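PDB 6B7K: endo-alpha-(1->5)-L-arabinanase, which probably catalyses the endohydrolysis of (1->5)-alpha-arabinofuranosidic linkages in (1->5)-arabinans, as a calcium-binding member of glycosyl hydrolase family 43. Local coordinates for residues F12-K16 with L286-D290; N19-P24 with V283-L287; D23-K28 with H262-L266; N31-T35 with V46-G52; F206-D210 with Y220-Y224. One frame throughout, in Å; residues are numbered along the deposited sequence.

Contact 1. Residues F12-K16 with L286-D290; sequences FWDTK and LLIND
W13 and I288 form the centre of this contact. The six-membered ring of the indole meets the CG2 branch of I288, with W13 CE3 3.4 Å from I288 CG2. The indole is brought there by W13 CG lying beside the backbone N (chi1 -67°), while CG2 of I288 is anti to its own backbone N. The backbones meet at the same pair: W13 N gives a hydrogen bond of 2.8 Å to I288 O. Across the same six-membered ring, CZ2 passes the carboxylate of D290, nearest its OD1. The two planes stand 75° apart, and no hydrogen bond is made there. A serine in place of W13 would probably leave I288 CG2 without its aromatic neighbour and open a gap beside it.

F12 turns to a different partner. A methyl of L287, CD2, rests over one face of its ring, 4.0 Å from the centroid. The CB of F12 lies against the amide of N289. Further along, T15 OG1 donates a 2.6 Å hydrogen bond to L286 O, in the carbonyl plane. The same hydroxyl is also hydrogen-bonded to N19 ND2, so two partners hold it.

The 12-16 segment thus lies along strand 284-293 and leads into the short strand 16-17 of another sheet. W55 on strand 54-61 touches T15, L286 and I288. On strand 270-277, I270 and V272 pack against I288, while R273 and A275 pack against L287.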
# COMPACT_ATOMS: atom_id res chain seq x y z
N PHE A 12 -8.82 16.39 8.62
CA PHE A 12 -8.67 15.66 7.37
C PHE A 12 -9.69 16.11 6.34
O PHE A 12 -10.36 17.13 6.52
CB PHE A 12 -8.79 14.15 7.60
CG PHE A 12 -10.01 13.76 8.39
CD1 PHE A 12 -11.24 13.62 7.78
CD2 PHE A 12 -9.91 13.51 9.75
CE1 PHE A 12 -12.36 13.26 8.50
CE2 PHE A 12 -11.03 13.14 10.48
CZ PHE A 12 -12.25 13.02 9.86
N TRP A 13 -9.80 15.35 5.25
CA TRP A 13 -10.85 15.54 4.26
C TRP A 13 -12.04 14.67 4.64
O TRP A 13 -11.93 13.44 4.68
CB TRP A 13 -10.36 15.17 2.86
CG TRP A 13 -9.31 16.07 2.31
CD1 TRP A 13 -8.75 17.16 2.91
CD2 TRP A 13 -8.68 15.96 1.03
NE1 TRP A 13 -7.82 17.74 2.08
CE2 TRP A 13 -7.76 17.02 0.92
CE3 TRP A 13 -8.82 15.07 -0.04
CZ2 TRP A 13 -6.97 17.21 -0.21
CZ3 TRP A 13 -8.04 15.26 -1.16
CH2 TRP A 13 -7.13 16.32 -1.24
N ASP A 14 -13.17 15.31 4.93
CA ASP A 14 -14.38 14.58 5.27
C ASP A 14 -14.94 13.92 4.02
O ASP A 14 -15.49 14.60 3.15
CB ASP A 14 -15.40 15.51 5.91
CG ASP A 14 -16.48 14.76 6.66
OD1 ASP A 14 -16.28 13.55 6.92
OD2 ASP A 14 -17.52 15.37 6.97
N THR A 15 -14.79 12.60 3.91
CA THR A 15 -15.25 11.86 2.75
C THR A 15 -16.70 11.43 2.94
O THR A 15 -17.07 10.92 4.00
CB THR A 15 -14.36 10.64 2.50
OG1 THR A 15 -14.38 9.79 3.65
CG2 THR A 15 -12.93 11.08 2.22
N LYS A 16 -17.52 11.64 1.91
CA LYS A 16 -18.94 11.33 1.94
C LYS A 16 -19.32 10.58 0.68
O LYS A 16 -18.57 10.54 -0.30
CB LYS A 16 -19.78 12.61 2.08
CG LYS A 16 -19.60 13.58 0.93
CD LYS A 16 -20.20 14.95 1.24
CE LYS A 16 -19.37 15.69 2.28
NZ LYS A 16 -19.86 17.08 2.48
N LEU A 286 -12.75 5.84 3.72
CA LEU A 286 -11.59 6.49 3.13
C LEU A 286 -11.27 7.77 3.90
O LEU A 286 -12.14 8.61 4.11
CB LEU A 286 -11.84 6.82 1.66
CG LEU A 286 -10.72 7.57 0.92
CD1 LEU A 286 -9.43 6.76 0.95
CD2 LEU A 286 -11.14 7.89 -0.51
N LEU A 287 -10.02 7.89 4.33
CA LEU A 287 -9.53 9.08 5.03
C LEU A 287 -8.34 9.64 4.27
O LEU A 287 -7.36 8.92 4.04
CB LEU A 287 -9.15 8.76 6.48
CG LEU A 287 -10.32 8.65 7.47
CD1 LEU A 287 -9.80 8.62 8.89
CD2 LEU A 287 -11.29 9.80 7.27
N ILE A 288 -8.43 10.91 3.89
CA ILE A 288 -7.39 11.58 3.12
C ILE A 288 -6.94 12.81 3.88
O ILE A 288 -7.77 13.59 4.37
CB ILE A 288 -7.89 11.95 1.71
CG1 ILE A 288 -8.51 10.73 1.02
CG2 ILE A 288 -6.76 12.51 0.88
CD1 ILE A 288 -9.10 11.04 -0.32
N ASN A 289 -5.63 12.99 3.98
CA ASN A 289 -5.04 14.12 4.67
C ASN A 289 -3.98 14.76 3.79
O ASN A 289 -3.28 14.07 3.04
CB ASN A 289 -4.40 13.72 6.00
CG ASN A 289 -5.43 13.48 7.09
OD1 ASN A 289 -5.65 14.34 7.94
ND2 ASN A 289 -6.07 12.32 7.06
N ASP A 290 -3.87 16.08 3.88
CA ASP A 290 -2.70 16.77 3.35
C ASP A 290 -1.52 16.53 4.28
O ASP A 290 -1.59 16.86 5.47
CB ASP A 290 -2.98 18.27 3.21
CG ASP A 290 -3.88 18.59 2.03
OD1 ASP A 290 -4.23 17.65 1.28
OD2 ASP A 290 -4.23 19.77 1.84

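Contact 2. Residues N19-P24 with V283-L287; sequences NFIHDP and VSKLL
I21 fits its CG2 branch against the backbone and side chain of L286. I21 CG2 lies 3.7 Å from L286 CB, and the carbonyl oxygen of K285 borders the same branch. L286 returns the fit: its CD1 sits over the notch where I21 CG2 and P24 CB meet, with L286 CD1 4.2 Å from P24 CB.

At the other end, V283 pushes CG2 against the edge of the F20 ring, near its plane, with V283 CG2 3.4 Å from F20 CD1. Two torsions bring them together: F20 CG (chi1 166°) and V283 CG2 are each anti to their own backbone N. The aliphatic chain of K285, bent at chi2, passes obliquely by the amide of N19, whose ND2 is held by T15 OG1.

S284 is a small polar knob in the middle. Its OG donates a 2.7 Å hydrogen bond to I21 O and also sits at the edge of the H22 ring, near CD2. The backbone bonds from L286 N to N19 O and from I21 N to S284 O are both weak. H22 NE2 is hydrogen-bonded to Y276 OH, and H22 ND1 makes a weak bond of 3.0 Å to D23 OD2.

The 19-24 loop belongs to the first sheet of the five-bladed beta-propeller of family 43 and packs against strand 284-293 of the last. The loop carries D23, the predicted catalytic proton acceptor.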
# COMPACT_ATOMS: atom_id res chain seq x y z
N ASN A 19 -17.78 6.14 0.02
CA ASN A 19 -16.42 6.30 0.52
C ASN A 19 -15.89 5.04 1.20
O ASN A 19 -14.92 5.12 1.97
CB ASN A 19 -16.35 7.49 1.47
CG ASN A 19 -17.27 7.34 2.67
OD1 ASN A 19 -18.27 6.62 2.61
ND2 ASN A 19 -16.93 8.00 3.77
N PHE A 20 -16.50 3.89 0.94
CA PHE A 20 -15.98 2.64 1.49
C PHE A 20 -14.73 2.23 0.73
O PHE A 20 -14.70 2.26 -0.50
CB PHE A 20 -17.03 1.53 1.40
CG PHE A 20 -16.47 0.15 1.61
CD1 PHE A 20 -16.31 -0.35 2.89
CD2 PHE A 20 -16.11 -0.65 0.54
CE1 PHE A 20 -15.80 -1.62 3.10
CE2 PHE A 20 -15.59 -1.92 0.75
CZ PHE A 20 -15.44 -2.40 2.03
N ILE A 21 -13.70 1.83 1.47
CA ILE A 21 -12.44 1.40 0.87
C ILE A 21 -11.70 0.54 1.89
O ILE A 21 -11.98 0.58 3.08
CB ILE A 21 -11.58 2.62 0.43
CG1 ILE A 21 -10.59 2.20 -0.66
CG2 ILE A 21 -10.84 3.21 1.62
CD1 ILE A 21 -11.26 1.61 -1.88
N HIS A 22 -10.75 -0.25 1.40
CA HIS A 22 -9.85 -1.00 2.26
C HIS A 22 -8.53 -1.19 1.51
O HIS A 22 -8.54 -1.61 0.35
CB HIS A 22 -10.45 -2.35 2.65
CG HIS A 22 -9.89 -2.90 3.93
ND1 HIS A 22 -8.90 -3.85 3.97
CD2 HIS A 22 -10.19 -2.61 5.22
CE1 HIS A 22 -8.62 -4.14 5.22
NE2 HIS A 22 -9.38 -3.40 6.00
N ASP A 23 -7.43 -0.87 2.19
CA ASP A 23 -6.09 -0.89 1.60
C ASP A 23 -6.02 0.04 0.39
O ASP A 23 -5.79 -0.43 -0.73
CB ASP A 23 -5.70 -2.32 1.21
CG ASP A 23 -5.93 -3.31 2.34
OD1 ASP A 23 -5.47 -3.05 3.47
OD2 ASP A 23 -6.59 -4.34 2.10
N PRO A 24 -6.20 1.35 0.57
CA PRO A 24 -6.29 2.25 -0.58
C PRO A 24 -4.93 2.72 -1.09
O PRO A 24 -3.91 2.70 -0.38
CB PRO A 24 -7.08 3.44 -0.01
CG PRO A 24 -6.62 3.50 1.40
CD PRO A 24 -6.40 2.07 1.84
N VAL A 283 -17.28 -0.20 9.63
CA VAL A 283 -16.94 -0.39 8.23
C VAL A 283 -15.82 0.58 7.85
O VAL A 283 -15.84 1.76 8.24
CB VAL A 283 -18.19 -0.21 7.36
CG1 VAL A 283 -18.94 1.03 7.75
CG2 VAL A 283 -17.82 -0.16 5.89
N SER A 284 -14.83 0.08 7.12
CA SER A 284 -13.67 0.89 6.77
C SER A 284 -14.03 1.94 5.72
O SER A 284 -14.57 1.61 4.66
CB SER A 284 -12.54 -0.00 6.26
OG SER A 284 -12.98 -0.79 5.16
N LYS A 285 -13.74 3.20 6.02
CA LYS A 285 -13.98 4.32 5.13
C LYS A 285 -12.65 4.86 4.60
O LYS A 285 -11.57 4.40 4.98
CB LYS A 285 -14.77 5.42 5.85
CG LYS A 285 -16.02 4.93 6.55
CD LYS A 285 -17.03 4.40 5.55
CE LYS A 285 -18.35 4.08 6.22
NZ LYS A 285 -19.40 3.73 5.23
N LEU A 286 -12.75 5.84 3.72
CA LEU A 286 -11.59 6.49 3.13
C LEU A 286 -11.27 7.77 3.90
O LEU A 286 -12.14 8.61 4.11
CB LEU A 286 -11.84 6.82 1.66
CG LEU A 286 -10.72 7.57 0.92
CD1 LEU A 286 -9.43 6.76 0.95
CD2 LEU A 286 -11.14 7.89 -0.51
N LEU A 287 -10.02 7.89 4.33
CA LEU A 287 -9.53 9.08 5.03
C LEU A 287 -8.34 9.64 4.27
O LEU A 287 -7.36 8.92 4.04
CB LEU A 287 -9.15 8.76 6.48
CG LEU A 287 -10.32 8.65 7.47
CD1 LEU A 287 -9.80 8.62 8.89
CD2 LEU A 287 -11.29 9.80 7.27

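Contact 3. Residues D23-K28 with H262-L266; sequences DPSIIK and HQDVL. With CA (calcium ion), chain F.
D264 OD2 is gripped by a calcium ion and by S25. The metal lies 2.5 Å from D264 OD2, and S25 OG donates a 2.7 Å hydrogen bond to the same oxygen. The hydroxyl arrives on the anti side of the carboxylate, 22° out of its plane. D264 OD1 also binds the calcium, at 2.7 Å, and takes a hydrogen bond from V265 N. The carboxylate is therefore held at both oxygens. A water on the calcium donates to V265 O, and D84 and D142 supply further ligands.

D23 meets H262 through CB, which lies over the centre of the imidazole, 3.5 Å from D23 CB to the ring centroid. The carboxylate and ring planes are 55° apart, with D23 OD1 near H262 CD2. The other oxygen, D23 OD2, is hydrogen-bonded to T38 OG1. Further along, I26 CG2 packs on L266 CB at 3.5 Å, and the two side chains cross at about a right angle.

Strands 25-28 and 263-266 run 22° apart, and side chains join them. They come from different sheets that meet at the centre of the family 43 propeller. The calcium ligand D264 follows H262 by two residues; D23 and H262 are predicted to serve in catalysis and substrate recognition.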
# COMPACT_ATOMS: atom_id res chain seq x y z
N ASP A 23 -7.43 -0.87 2.19
CA ASP A 23 -6.09 -0.89 1.60
C ASP A 23 -6.02 0.04 0.39
O ASP A 23 -5.79 -0.43 -0.73
CB ASP A 23 -5.70 -2.32 1.21
CG ASP A 23 -5.93 -3.31 2.34
OD1 ASP A 23 -5.47 -3.05 3.47
OD2 ASP A 23 -6.59 -4.34 2.10
N PRO A 24 -6.20 1.35 0.57
CA PRO A 24 -6.29 2.25 -0.58
C PRO A 24 -4.93 2.72 -1.09
O PRO A 24 -3.91 2.70 -0.38
CB PRO A 24 -7.08 3.44 -0.01
CG PRO A 24 -6.62 3.50 1.40
CD PRO A 24 -6.40 2.07 1.84
N SER A 25 -4.93 3.15 -2.35
CA SER A 25 -3.79 3.80 -2.98
C SER A 25 -4.34 4.87 -3.91
O SER A 25 -5.12 4.57 -4.81
CB SER A 25 -2.93 2.80 -3.76
OG SER A 25 -1.78 3.43 -4.31
N ILE A 26 -3.93 6.12 -3.68
CA ILE A 26 -4.52 7.27 -4.37
C ILE A 26 -3.70 7.61 -5.60
O ILE A 26 -2.46 7.46 -5.63
CB ILE A 26 -4.64 8.48 -3.43
CG1 ILE A 26 -5.45 9.61 -4.08
CG2 ILE A 26 -3.27 8.99 -3.02
CD1 ILE A 26 -6.86 9.23 -4.45
N ILE A 27 -4.40 8.07 -6.64
CA ILE A 27 -3.80 8.61 -7.86
C ILE A 27 -4.77 9.68 -8.36
O ILE A 27 -5.88 9.84 -7.84
CB ILE A 27 -3.55 7.51 -8.92
CG1 ILE A 27 -2.70 8.03 -10.09
CG2 ILE A 27 -4.86 6.92 -9.41
CD1 ILE A 27 -1.37 8.63 -9.69
N LYS A 28 -4.35 10.43 -9.38
CA LYS A 28 -5.11 11.60 -9.82
C LYS A 28 -4.75 11.87 -11.27
O LYS A 28 -3.64 12.33 -11.55
CB LYS A 28 -4.79 12.79 -8.93
CG LYS A 28 -5.78 13.93 -9.01
CD LYS A 28 -5.22 15.12 -8.25
CE LYS A 28 -6.15 16.32 -8.32
NZ LYS A 28 -6.59 16.61 -9.70
N HIS A 262 -3.00 0.74 6.34
CA HIS A 262 -2.66 0.60 4.93
C HIS A 262 -2.68 1.94 4.21
O HIS A 262 -3.51 2.18 3.34
CB HIS A 262 -3.58 -0.39 4.22
CG HIS A 262 -2.96 -0.99 3.00
ND1 HIS A 262 -2.66 -0.25 1.88
CD2 HIS A 262 -2.56 -2.26 2.73
CE1 HIS A 262 -2.11 -1.03 0.97
NE2 HIS A 262 -2.03 -2.25 1.46
N GLN A 263 -1.75 2.81 4.59
CA GLN A 263 -1.67 4.15 4.05
C GLN A 263 -0.90 4.16 2.74
O GLN A 263 -0.30 3.17 2.32
CB GLN A 263 -1.00 5.09 5.06
CG GLN A 263 0.51 4.93 5.12
CD GLN A 263 0.95 3.53 5.51
OE1 GLN A 263 0.37 2.91 6.41
NE2 GLN A 263 1.96 3.02 4.82
N ASP A 264 -0.93 5.32 2.08
CA ASP A 264 -0.10 5.58 0.91
C ASP A 264 -0.01 7.09 0.75
O ASP A 264 -0.92 7.82 1.15
CB ASP A 264 -0.67 4.92 -0.35
CG ASP A 264 0.39 4.68 -1.41
OD1 ASP A 264 1.53 5.17 -1.24
OD2 ASP A 264 0.10 3.98 -2.40
N VAL A 265 1.09 7.54 0.17
CA VAL A 265 1.36 8.97 -0.00
C VAL A 265 1.43 9.29 -1.49
O VAL A 265 1.93 8.49 -2.29
CB VAL A 265 2.66 9.39 0.71
CG1 VAL A 265 2.50 9.28 2.22
CG2 VAL A 265 3.84 8.55 0.23
N LEU A 266 0.92 10.46 -1.86
CA LEU A 266 0.90 10.91 -3.24
C LEU A 266 1.54 12.29 -3.34
O LEU A 266 1.14 13.21 -2.63
CB LEU A 266 -0.53 10.97 -3.80
CG LEU A 266 -0.71 11.68 -5.14
CD1 LEU A 266 -0.01 10.92 -6.26
CD2 LEU A 266 -2.19 11.85 -5.46
CA CA F . 2.32 3.99 -3.58
O HOH W 1 2.92 6.53 -3.66

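Contact 4. Residues N31-T35 with V46-G52; sequences NTWYT and VIKSTDG
W33 presents one face of its indole to G52. The CA of G52 lies over the five-membered ring, 4.0 Å from its centroid. The carbonyl oxygen of S49 sits at the ring edge, in the plane, and T50 O also lies at the edge. A side chain on G52 would come up against W33 NE1 and, at these backbone angles, would also jam against the carbonyl of D51. K28 makes a cation-pi contact with the same indole.

The ring of Y34 lies obliquely to V46 CG1 and K48 CB, with Y34 CE1 4.0 Å from K48 CB. K48 leaves its backbone with chi1 53° and runs beside the Y34 ring, the two side chains pointing the same way. On the opposite face of the sheet, shared with W33 and S49, T35 CB packs 3.9 Å from I47 CG1.

Two hydrogen-bonded pairs tie the strands. W33 N donates to S49 O at 2.8 Å, and S49 N returns a bond to W33 O. T35 N gives a nearly straight bond (173°) to I47 O, and I47 N answers to T35 O. Y34 and K48 between them form a non-hydrogen-bonded pair.

Beyond the strand, G52 N donates to S49 OG at 2.8 Å, which makes an ST motif at the start of the turn. S49 OG is also hydrogen-bonded to N54 O. This turn leads on toward strand 54-61. The two segments themselves belong to the antiparallel hairpin of strands 32-38 and 44-49, in the first sheet of the five-bladed propeller.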
# COMPACT_ATOMS: atom_id res chain seq x y z
N ASN A 31 -8.32 16.19 -13.54
CA ASN A 31 -8.96 16.70 -12.33
C ASN A 31 -9.65 15.61 -11.52
O ASN A 31 -10.27 15.93 -10.50
CB ASN A 31 -9.97 17.79 -12.69
CG ASN A 31 -9.36 19.17 -12.73
OD1 ASN A 31 -8.37 19.45 -12.05
ND2 ASN A 31 -9.94 20.05 -13.54
N THR A 32 -9.55 14.35 -11.94
CA THR A 32 -10.28 13.26 -11.31
C THR A 32 -9.37 12.47 -10.38
O THR A 32 -8.31 11.99 -10.81
CB THR A 32 -10.89 12.34 -12.36
OG1 THR A 32 -11.72 13.09 -13.25
CG2 THR A 32 -11.72 11.25 -11.70
N TRP A 33 -9.78 12.34 -9.12
CA TRP A 33 -9.08 11.48 -8.19
C TRP A 33 -9.54 10.04 -8.37
O TRP A 33 -10.72 9.78 -8.63
CB TRP A 33 -9.34 11.91 -6.74
CG TRP A 33 -9.06 13.36 -6.44
CD1 TRP A 33 -9.86 14.43 -6.70
CD2 TRP A 33 -7.90 13.88 -5.78
NE1 TRP A 33 -9.28 15.59 -6.26
CE2 TRP A 33 -8.07 15.28 -5.69
CE3 TRP A 33 -6.73 13.31 -5.26
CZ2 TRP A 33 -7.12 16.11 -5.10
CZ3 TRP A 33 -5.79 14.14 -4.68
CH2 TRP A 33 -5.99 15.52 -4.60
N TYR A 34 -8.60 9.10 -8.24
CA TYR A 34 -8.91 7.68 -8.29
C TYR A 34 -8.27 6.99 -7.10
O TYR A 34 -7.05 7.08 -6.90
CB TYR A 34 -8.41 7.04 -9.60
CG TYR A 34 -9.16 7.48 -10.83
CD1 TYR A 34 -10.39 6.92 -11.15
CD2 TYR A 34 -8.63 8.45 -11.68
CE1 TYR A 34 -11.08 7.32 -12.28
CE2 TYR A 34 -9.31 8.85 -12.82
CZ TYR A 34 -10.54 8.28 -13.11
OH TYR A 34 -11.22 8.69 -14.24
N THR A 35 -9.08 6.32 -6.29
CA THR A 35 -8.60 5.50 -5.20
C THR A 35 -8.78 4.03 -5.58
O THR A 35 -9.91 3.57 -5.79
CB THR A 35 -9.35 5.80 -3.90
OG1 THR A 35 -9.07 7.14 -3.48
CG2 THR A 35 -8.92 4.84 -2.80
N VAL A 46 -12.42 0.39 -7.29
CA VAL A 46 -12.02 1.72 -7.72
C VAL A 46 -13.16 2.68 -7.45
O VAL A 46 -14.32 2.38 -7.78
CB VAL A 46 -11.63 1.75 -9.21
CG1 VAL A 46 -11.27 3.16 -9.63
CG2 VAL A 46 -10.47 0.81 -9.48
N ILE A 47 -12.86 3.82 -6.84
CA ILE A 47 -13.83 4.89 -6.64
C ILE A 47 -13.20 6.19 -7.09
O ILE A 47 -11.99 6.40 -6.98
CB ILE A 47 -14.31 4.98 -5.17
CG1 ILE A 47 -13.14 5.07 -4.21
CG2 ILE A 47 -15.17 3.77 -4.83
CD1 ILE A 47 -13.56 5.12 -2.75
N LYS A 48 -14.04 7.08 -7.62
CA LYS A 48 -13.60 8.31 -8.27
C LYS A 48 -14.16 9.52 -7.53
O LYS A 48 -15.12 9.42 -6.76
CB LYS A 48 -14.04 8.34 -9.74
CG LYS A 48 -15.53 8.10 -9.93
CD LYS A 48 -15.89 7.88 -11.39
CE LYS A 48 -15.64 9.13 -12.22
NZ LYS A 48 -16.16 8.98 -13.60
N SER A 49 -13.55 10.68 -7.78
CA SER A 49 -13.98 11.91 -7.14
C SER A 49 -13.52 13.10 -7.98
O SER A 49 -12.41 13.11 -8.50
CB SER A 49 -13.42 12.03 -5.72
OG SER A 49 -13.81 13.25 -5.13
N THR A 50 -14.39 14.11 -8.08
CA THR A 50 -14.08 15.35 -8.78
C THR A 50 -13.48 16.40 -7.85
O THR A 50 -12.61 17.18 -8.28
CB THR A 50 -15.34 15.91 -9.44
OG1 THR A 50 -15.84 14.97 -10.40
CG2 THR A 50 -15.05 17.23 -10.15
N ASP A 51 -13.90 16.43 -6.59
CA ASP A 51 -13.45 17.42 -5.63
C ASP A 51 -12.54 16.87 -4.54
O ASP A 51 -11.94 17.66 -3.80
CB ASP A 51 -14.65 18.12 -4.98
CG ASP A 51 -15.66 17.13 -4.41
OD1 ASP A 51 -15.34 15.93 -4.30
OD2 ASP A 51 -16.78 17.56 -4.07
N GLY A 52 -12.43 15.54 -4.42
CA GLY A 52 -11.67 14.93 -3.35
C GLY A 52 -12.48 14.60 -2.11
O GLY A 52 -11.98 13.88 -1.24

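Contact 5. Residues F206-D210 with Y220-Y224; sequences FVSFD and YKIAY
Backbone hydrogen bonds join F206-F209 to K221-Y224 as an antiparallel ladder. V207 N donates to A223 O at 2.8 Å, and A223 N returns a bond to V207 O. F209 and K221 form the second such pair. F209 N donates to K221 O at 3.0 Å, and K221 N returns a bond to F209 O.

One salt bridge closes the end. K221 NZ reaches D210 OD2 at 3.0 Å on the anti side, its chain extended until a bend at chi4 (62°).

These strands form the hairpin 202-209 and 221-227, in the middle of a four-stranded sheet of the five-bladed propeller.

Apolar contacts fall on both faces of the sheet. A223 CB sits over one face of the F209 ring, 3.9 Å from the centroid. On the sheet face that carries F206 and Y224, F206 CD2 touches Y224 CB at 3.8 Å.

Y220 lies across the end of the strand. Its CE1 is 3.6 Å from S208 CB, and F209 O lies at its ring edge. Its OH makes a weak hydrogen bond to E192, the predicted proton donor. A phenylalanine in its place would probably leave E192 OE2 without that hydroxyl. S208 OG is hydrogen-bonded to Q263 OE1.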
# COMPACT_ATOMS: atom_id res chain seq x y z
N PHE A 206 6.78 4.47 5.21
CA PHE A 206 5.60 4.34 6.05
C PHE A 206 5.18 2.88 6.09
O PHE A 206 5.34 2.15 5.11
CB PHE A 206 4.44 5.19 5.51
CG PHE A 206 4.74 6.66 5.42
CD1 PHE A 206 5.46 7.17 4.35
CD2 PHE A 206 4.28 7.53 6.39
CE1 PHE A 206 5.73 8.52 4.26
CE2 PHE A 206 4.54 8.88 6.30
CZ PHE A 206 5.27 9.38 5.23
N VAL A 207 4.65 2.45 7.24
CA VAL A 207 4.18 1.08 7.43
C VAL A 207 2.93 1.11 8.30
O VAL A 207 2.57 2.13 8.88
CB VAL A 207 5.24 0.16 8.06
CG1 VAL A 207 6.44 -0.04 7.13
CG2 VAL A 207 5.68 0.70 9.41
N SER A 208 2.28 -0.05 8.39
CA SER A 208 1.13 -0.24 9.26
C SER A 208 1.48 -1.26 10.33
O SER A 208 2.04 -2.32 10.02
CB SER A 208 -0.09 -0.70 8.45
OG SER A 208 -0.44 0.27 7.48
N PHE A 209 1.16 -0.94 11.58
CA PHE A 209 1.46 -1.80 12.71
C PHE A 209 0.21 -2.53 13.19
O PHE A 209 -0.90 -2.00 13.14
CB PHE A 209 2.05 -1.00 13.87
CG PHE A 209 3.52 -0.69 13.73
CD1 PHE A 209 4.27 -1.25 12.71
CD2 PHE A 209 4.15 0.15 14.63
CE1 PHE A 209 5.62 -0.97 12.59
CE2 PHE A 209 5.50 0.44 14.52
CZ PHE A 209 6.23 -0.12 13.49
N ASP A 210 0.41 -3.77 13.65
CA ASP A 210 -0.58 -4.54 14.40
C ASP A 210 -1.75 -5.01 13.53
O ASP A 210 -1.61 -5.13 12.31
CB ASP A 210 -1.07 -3.74 15.61
CG ASP A 210 0.07 -3.20 16.46
OD1 ASP A 210 1.02 -3.97 16.75
OD2 ASP A 210 0.03 -2.01 16.85
N TYR A 220 -4.71 -0.86 14.73
CA TYR A 220 -4.00 -0.56 13.50
C TYR A 220 -3.37 0.82 13.64
O TYR A 220 -4.05 1.78 14.00
CB TYR A 220 -4.95 -0.62 12.29
CG TYR A 220 -4.39 -1.26 11.03
CD1 TYR A 220 -3.28 -2.09 11.07
CD2 TYR A 220 -4.99 -1.04 9.79
CE1 TYR A 220 -2.78 -2.68 9.92
CE2 TYR A 220 -4.50 -1.62 8.63
CZ TYR A 220 -3.39 -2.44 8.70
OH TYR A 220 -2.92 -3.02 7.55
N LYS A 221 -2.08 0.92 13.34
CA LYS A 221 -1.34 2.16 13.49
C LYS A 221 -0.56 2.44 12.22
O LYS A 221 -0.42 1.58 11.35
CB LYS A 221 -0.40 2.11 14.70
CG LYS A 221 -1.12 1.96 16.02
CD LYS A 221 -0.13 1.60 17.11
CE LYS A 221 -0.85 1.23 18.39
NZ LYS A 221 -1.70 0.02 18.19
N ILE A 222 -0.07 3.67 12.11
CA ILE A 222 0.75 4.12 10.99
C ILE A 222 2.05 4.66 11.55
O ILE A 222 2.04 5.61 12.35
CB ILE A 222 0.03 5.19 10.14
CG1 ILE A 222 -1.21 4.60 9.48
CG2 ILE A 222 0.98 5.76 9.10
CD1 ILE A 222 -2.03 5.61 8.72
N ALA A 223 3.17 4.06 11.15
CA ALA A 223 4.49 4.43 11.63
C ALA A 223 5.42 4.67 10.45
O ALA A 223 5.26 4.06 9.39
CB ALA A 223 5.07 3.35 12.55
N TYR A 224 6.40 5.54 10.65
CA TYR A 224 7.28 5.97 9.58
C TYR A 224 8.74 5.95 10.04
O TYR A 224 9.03 5.89 11.23
CB TYR A 224 6.91 7.38 9.08
CG TYR A 224 6.82 8.42 10.17
CD1 TYR A 224 5.66 8.58 10.91
CD2 TYR A 224 7.90 9.25 10.46
CE1 TYR A 224 5.57 9.53 11.91
CE2 TYR A 224 7.81 10.21 11.45
CZ TYR A 224 6.65 10.34 12.17
OH TYR A 224 6.55 11.29 13.17

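In the fold
Contacts 1 and 2 use the same strand, 284-293, share L286 and L287, and have centres 10 Å apart. Contact 2 runs on into contact 3 through D23 and P24. Contact 4 borders contact 3 along neighbouring strands, with I27 N 2.8 Å from Y34 O in a probable hydrogen bond. It touches contact 1 where W13 and W33 meet edge-to-face. Contact 5 meets contact 3 at S208 and Q263. The calcium bound by D264 belongs to contact 3. Three contacts reach the predicted catalytic pair: D23 belongs to contacts 2 and 3, and the Y220 side chain of contact 5 lies about 3 Å from that of E192. Contacts 4 and 5 have centres 25 Å apart.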